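Extracellular solute-binding protein family 1 (Kribbella flavida, PDB 5IXP) probably binds a solute outside the cell and delivers it to an ABC transporter, as other extracellular solute-binding proteins do. Local coordinates at residues W219-D230 / L241-F252. Sequence-based numbering, arbitrary orientation.
Sequences WSDAWTKAFRTD and LLGVIADNAGTF
F227 lies across N248, I245 and A249 where helices 221-226 and 241-249 meet, their axes 78° apart. The helices precede and follow strand 232-238 in the periplasmic-binding-protein fold. No direct hydrogen bond joins the segments; packing and two waters do. F227 CD2 sits 3.6 Å from N248 CB, obliquely to the ring, and CE1 reaches I245 CG1. Beyond the segments, F227 meets F232 edge-to-face. N248 CG is anti to its carbonyl carbon (chi1 -71°), which carries the amide between T224 and the W223 ring. Its plane stands at 90° to that ring, with ND2 3.7 Å from W223 CZ3. OD1 lies against the T224 methyl, CG2. W223 shows one face to F227 CE2, and its NE1 bonds D165. V244 CG1 touches the W223 edge and also packs against W219 CZ3. At the far end, F252 lies flat against the R228 peptide, with R228 O 3.4 Å above the ring centre. D230 OD1 meets the ring edge in plane, 3.7 Å from CZ, and is salt-bridged to R121. A serine in place of F252 would probably uncover the R228 peptide and leave a gap beside D230. Water 2 accepts from N248 ND2 at 3.2 Å and also bonds T224 OG1. Water 1 donates to both carbonyls it bridges, 2.8 Å to T224 O and 2.9 Å to N248 O.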
loop_
_atom_site.group_PDB
_atom_site.type_symbol
_atom_site.label_atom_id
_atom_site.label_comp_id
_atom_site.label_asym_id
_atom_site.label_seq_id
_atom_site.Cartn_x
_atom_site.Cartn_y
_atom_site.Cartn_z
ATOM N N TRP A 219 6.058 -12.833 -2.597
ATOM C CA TRP A 219 6.775 -12.656 -3.862
ATOM C C TRP A 219 7.840 -13.719 -4.091
ATOM O O TRP A 219 8.510 -13.681 -5.123
ATOM C CB TRP A 219 7.410 -11.260 -3.985
ATOM C CG TRP A 219 6.432 -10.191 -3.577
ATOM C CD1 TRP A 219 6.478 -9.426 -2.450
ATOM C CD2 TRP A 219 5.241 -9.806 -4.275
ATOM N NE1 TRP A 219 5.398 -8.583 -2.408
ATOM C CE2 TRP A 219 4.622 -8.795 -3.515
ATOM C CE3 TRP A 219 4.643 -10.211 -5.471
ATOM C CZ2 TRP A 219 3.432 -8.180 -3.914
ATOM C CZ3 TRP A 219 3.469 -9.599 -5.866
ATOM C CH2 TRP A 219 2.873 -8.597 -5.087
ATOM N N SER A 220 8.008 -14.674 -3.181
ATOM C CA SER A 220 8.966 -15.746 -3.414
ATOM C C SER A 220 8.418 -16.739 -4.437
ATOM O O SER A 220 7.222 -16.774 -4.729
ATOM C CB SER A 220 9.298 -16.468 -2.106
ATOM O OG SER A 220 8.165 -17.149 -1.590
ATOM N N ASP A 221 9.318 -17.561 -4.990
ATOM C CA ASP A 221 8.873 -18.598 -5.917
ATOM C C ASP A 221 7.871 -19.538 -5.255
ATOM O O ASP A 221 6.868 -19.920 -5.869
ATOM C CB ASP A 221 10.069 -19.383 -6.455
ATOM C CG ASP A 221 10.924 -18.564 -7.405
ATOM O OD1 ASP A 221 10.344 -17.772 -8.174
ATOM O OD2 ASP A 221 12.168 -18.713 -7.391
ATOM N N ALA A 222 8.122 -19.917 -4.001
ATOM C CA ALA A 222 7.199 -20.815 -3.313
ATOM C C ALA A 222 5.823 -20.172 -3.161
ATOM O O ALA A 222 4.796 -20.823 -3.382
ATOM C CB ALA A 222 7.768 -21.206 -1.949
ATOM N N TRP A 223 5.791 -18.893 -2.796
ATOM C CA TRP A 223 4.532 -18.161 -2.684
ATOM C C TRP A 223 3.792 -18.140 -4.017
ATOM O O TRP A 223 2.598 -18.450 -4.085
ATOM C CB TRP A 223 4.836 -16.748 -2.192
ATOM C CG TRP A 223 3.693 -15.817 -1.990
ATOM C CD1 TRP A 223 2.897 -15.709 -0.874
ATOM C CD2 TRP A 223 3.260 -14.796 -2.894
ATOM N NE1 TRP A 223 1.978 -14.697 -1.048
ATOM C CE2 TRP A 223 2.179 -14.123 -2.279
ATOM C CE3 TRP A 223 3.667 -14.398 -4.172
ATOM C CZ2 TRP A 223 1.511 -13.070 -2.894
ATOM C CZ3 TRP A 223 3.005 -13.346 -4.785
ATOM C CH2 TRP A 223 1.933 -12.698 -4.148
ATOM N N THR A 224 4.496 -17.785 -5.091
ATOM C CA THR A 224 3.881 -17.744 -6.416
ATOM C C THR A 224 3.271 -19.092 -6.784
ATOM O O THR A 224 2.107 -19.169 -7.193
ATOM C CB THR A 224 4.922 -17.319 -7.452
ATOM O OG1 THR A 224 5.451 -16.048 -7.080
ATOM C CG2 THR A 224 4.301 -17.212 -8.831
ATOM N N LYS A 225 4.046 -20.172 -6.642
ATOM C CA LYS A 225 3.536 -21.492 -7.003
ATOM C C LYS A 225 2.357 -21.897 -6.128
ATOM O O LYS A 225 1.470 -22.628 -6.581
ATOM C CB LYS A 225 4.645 -22.540 -6.898
ATOM C CG LYS A 225 5.882 -22.255 -7.760
ATOM C CD LYS A 225 5.542 -21.457 -9.017
ATOM C CE LYS A 225 6.722 -20.590 -9.465
ATOM N NZ LYS A 225 6.665 -20.265 -10.925
ATOM N N ALA A 226 2.313 -21.421 -4.884
ATOM C CA ALA A 226 1.271 -21.865 -3.965
ATOM C C ALA A 226 -0.120 -21.405 -4.382
ATOM O O ALA A 226 -1.115 -21.948 -3.880
ATOM C CB ALA A 226 1.583 -21.381 -2.556
ATOM N N PHE A 227 -0.221 -20.432 -5.294
ATOM C CA PHE A 227 -1.540 -20.041 -5.780
ATOM C C PHE A 227 -2.211 -21.132 -6.600
ATOM O O PHE A 227 -3.422 -21.048 -6.837
ATOM C CB PHE A 227 -1.449 -18.746 -6.594
ATOM C CG PHE A 227 -1.326 -17.509 -5.741
ATOM C CD1 PHE A 227 -2.464 -16.878 -5.247
ATOM C CD2 PHE A 227 -0.073 -16.989 -5.412
ATOM C CE1 PHE A 227 -2.360 -15.739 -4.445
ATOM C CE2 PHE A 227 0.043 -15.845 -4.613
ATOM C CZ PHE A 227 -1.103 -15.219 -4.132
ATOM N N ARG A 228 -1.467 -22.153 -7.029
ATOM C CA ARG A 228 -2.038 -23.283 -7.746
ATOM C C ARG A 228 -2.300 -24.472 -6.828
ATOM O O ARG A 228 -2.366 -25.610 -7.299
ATOM C CB ARG A 228 -1.130 -23.686 -8.910
ATOM C CG ARG A 228 -1.254 -22.778 -10.140
ATOM C CD ARG A 228 0.065 -22.116 -10.499
ATOM N NE ARG A 228 1.207 -23.017 -10.356
ATOM C CZ ARG A 228 2.431 -22.774 -10.832
ATOM N NH1 ARG A 228 2.695 -21.638 -11.471
ATOM N NH2 ARG A 228 3.408 -23.661 -10.649
ATOM N N THR A 229 -2.436 -24.224 -5.526
ATOM C CA THR A 229 -2.664 -25.248 -4.515
ATOM C C THR A 229 -3.720 -24.736 -3.540
ATOM O O THR A 229 -4.197 -23.598 -3.645
ATOM C CB THR A 229 -1.390 -25.575 -3.725
ATOM O OG1 THR A 229 -1.115 -24.493 -2.820
ATOM C CG2 THR A 229 -0.189 -25.779 -4.654
ATOM N N ASP A 230 -4.061 -25.572 -2.556
ATOM C CA ASP A 230 -4.962 -25.175 -1.481
ATOM C C ASP A 230 -4.219 -24.612 -0.271
ATOM O O ASP A 230 -4.731 -24.697 0.849
ATOM C CB ASP A 230 -5.832 -26.364 -1.062
ATOM C CG ASP A 230 -6.727 -26.860 -2.185
ATOM O OD1 ASP A 230 -6.907 -26.122 -3.182
ATOM O OD2 ASP A 230 -7.255 -27.989 -2.066
ATOM N N LEU A 241 -3.751 -5.983 -6.149
ATOM C CA LEU A 241 -3.284 -7.358 -6.007
ATOM C C LEU A 241 -4.187 -8.363 -6.718
ATOM O O LEU A 241 -3.740 -9.483 -6.996
ATOM C CB LEU A 241 -3.158 -7.715 -4.521
ATOM C CG LEU A 241 -2.436 -9.019 -4.170
ATOM C CD1 LEU A 241 -0.965 -8.940 -4.559
ATOM C CD2 LEU A 241 -2.592 -9.338 -2.691
ATOM N N LEU A 242 -5.433 -7.989 -7.030
ATOM C CA LEU A 242 -6.346 -8.916 -7.702
ATOM C C LEU A 242 -5.720 -9.495 -8.967
ATOM O O LEU A 242 -5.805 -10.704 -9.222
ATOM C CB LEU A 242 -7.667 -8.216 -8.039
ATOM C CG LEU A 242 -8.475 -7.736 -6.837
ATOM C CD1 LEU A 242 -9.694 -6.933 -7.287
ATOM C CD2 LEU A 242 -8.899 -8.925 -6.028
ATOM N N GLY A 243 -5.080 -8.642 -9.771
ATOM C CA GLY A 243 -4.459 -9.120 -10.994
ATOM C C GLY A 243 -3.282 -10.038 -10.745
ATOM O O GLY A 243 -3.023 -10.946 -11.538
ATOM N N VAL A 244 -2.538 -9.802 -9.664
ATOM C CA VAL A 244 -1.444 -10.696 -9.301
ATOM C C VAL A 244 -1.986 -12.077 -8.951
ATOM O O VAL A 244 -1.458 -13.104 -9.399
ATOM C CB VAL A 244 -0.634 -10.097 -8.140
ATOM C CG1 VAL A 244 0.398 -11.086 -7.634
ATOM C CG2 VAL A 244 0.027 -8.795 -8.572
ATOM N N ILE A 245 -3.051 -12.117 -8.144
ATOM C CA ILE A 245 -3.641 -13.391 -7.736
ATOM C C ILE A 245 -4.132 -14.150 -8.958
ATOM O O ILE A 245 -3.861 -15.346 -9.123
ATOM C CB ILE A 245 -4.783 -13.156 -6.725
ATOM C CG1 ILE A 245 -4.229 -12.603 -5.411
ATOM C CG2 ILE A 245 -5.579 -14.451 -6.480
ATOM C CD1 ILE A 245 -5.288 -12.086 -4.452
ATOM N N ALA A 246 -4.856 -13.455 -9.838
ATOM C CA ALA A 246 -5.429 -14.114 -11.005
ATOM C C ALA A 246 -4.338 -14.642 -11.926
ATOM O O ALA A 246 -4.466 -15.740 -12.475
ATOM C CB ALA A 246 -6.359 -13.156 -11.747
ATOM N N ASP A 247 -3.250 -13.881 -12.093
ATOM C CA ASP A 247 -2.123 -14.358 -12.894
ATOM C C ASP A 247 -1.486 -15.595 -12.270
ATOM O O ASP A 247 -1.231 -16.592 -12.957
ATOM C CB ASP A 247 -1.081 -13.250 -13.057
ATOM C CG ASP A 247 -1.492 -12.196 -14.075
ATOM O OD1 ASP A 247 -2.335 -12.494 -14.950
ATOM O OD2 ASP A 247 -0.959 -11.069 -14.009
ATOM N N ASN A 248 -1.218 -15.549 -10.964
ATOM C CA ASN A 248 -0.522 -16.657 -10.314
ATOM C C ASN A 248 -1.403 -17.898 -10.223
ATOM O O ASN A 248 -0.929 -19.025 -10.434
ATOM C CB ASN A 248 -0.058 -16.232 -8.920
ATOM C CG ASN A 248 1.077 -15.228 -8.960
ATOM O OD1 ASN A 248 1.632 -14.939 -10.021
ATOM N ND2 ASN A 248 1.433 -14.688 -7.797
ATOM N N ALA A 249 -2.686 -17.721 -9.897
ATOM C CA ALA A 249 -3.566 -18.876 -9.772
ATOM C C ALA A 249 -3.976 -19.430 -11.131
ATOM O O ALA A 249 -4.192 -20.642 -11.261
ATOM C CB ALA A 249 -4.803 -18.510 -8.954
ATOM N N GLY A 250 -4.086 -18.571 -12.141
ATOM C CA GLY A 250 -4.394 -19.022 -13.488
ATOM C C GLY A 250 -5.695 -19.799 -13.561
ATOM O O GLY A 250 -6.652 -19.549 -12.817
ATOM N N THR A 251 -5.728 -20.774 -14.478
ATOM C CA THR A 251 -6.946 -21.554 -14.673
ATOM C C THR A 251 -7.282 -22.392 -13.443
ATOM O O THR A 251 -8.461 -22.673 -13.196
ATOM C CB THR A 251 -6.822 -22.441 -15.917
ATOM O OG1 THR A 251 -5.795 -23.418 -15.719
ATOM C CG2 THR A 251 -6.465 -21.602 -17.128
ATOM N N PHE A 252 -6.276 -22.785 -12.654
ATOM C CA PHE A 252 -6.560 -23.460 -11.391
ATOM C C PHE A 252 -7.487 -22.622 -10.523
ATOM O O PHE A 252 -8.397 -23.153 -9.881
ATOM C CB PHE A 252 -5.260 -23.766 -10.641
ATOM C CG PHE A 252 -5.469 -24.240 -9.218
ATOM C CD1 PHE A 252 -5.623 -25.591 -8.938
ATOM C CD2 PHE A 252 -5.495 -23.333 -8.157
ATOM C CE1 PHE A 252 -5.808 -26.027 -7.630
ATOM C CE2 PHE A 252 -5.684 -23.763 -6.849
ATOM C CZ PHE A 252 -5.839 -25.110 -6.584
HETATM O O HOH W 1 1.857 -19.687 -9.954
HETATM O O HOH W 2 4.334 -13.311 -8.019
#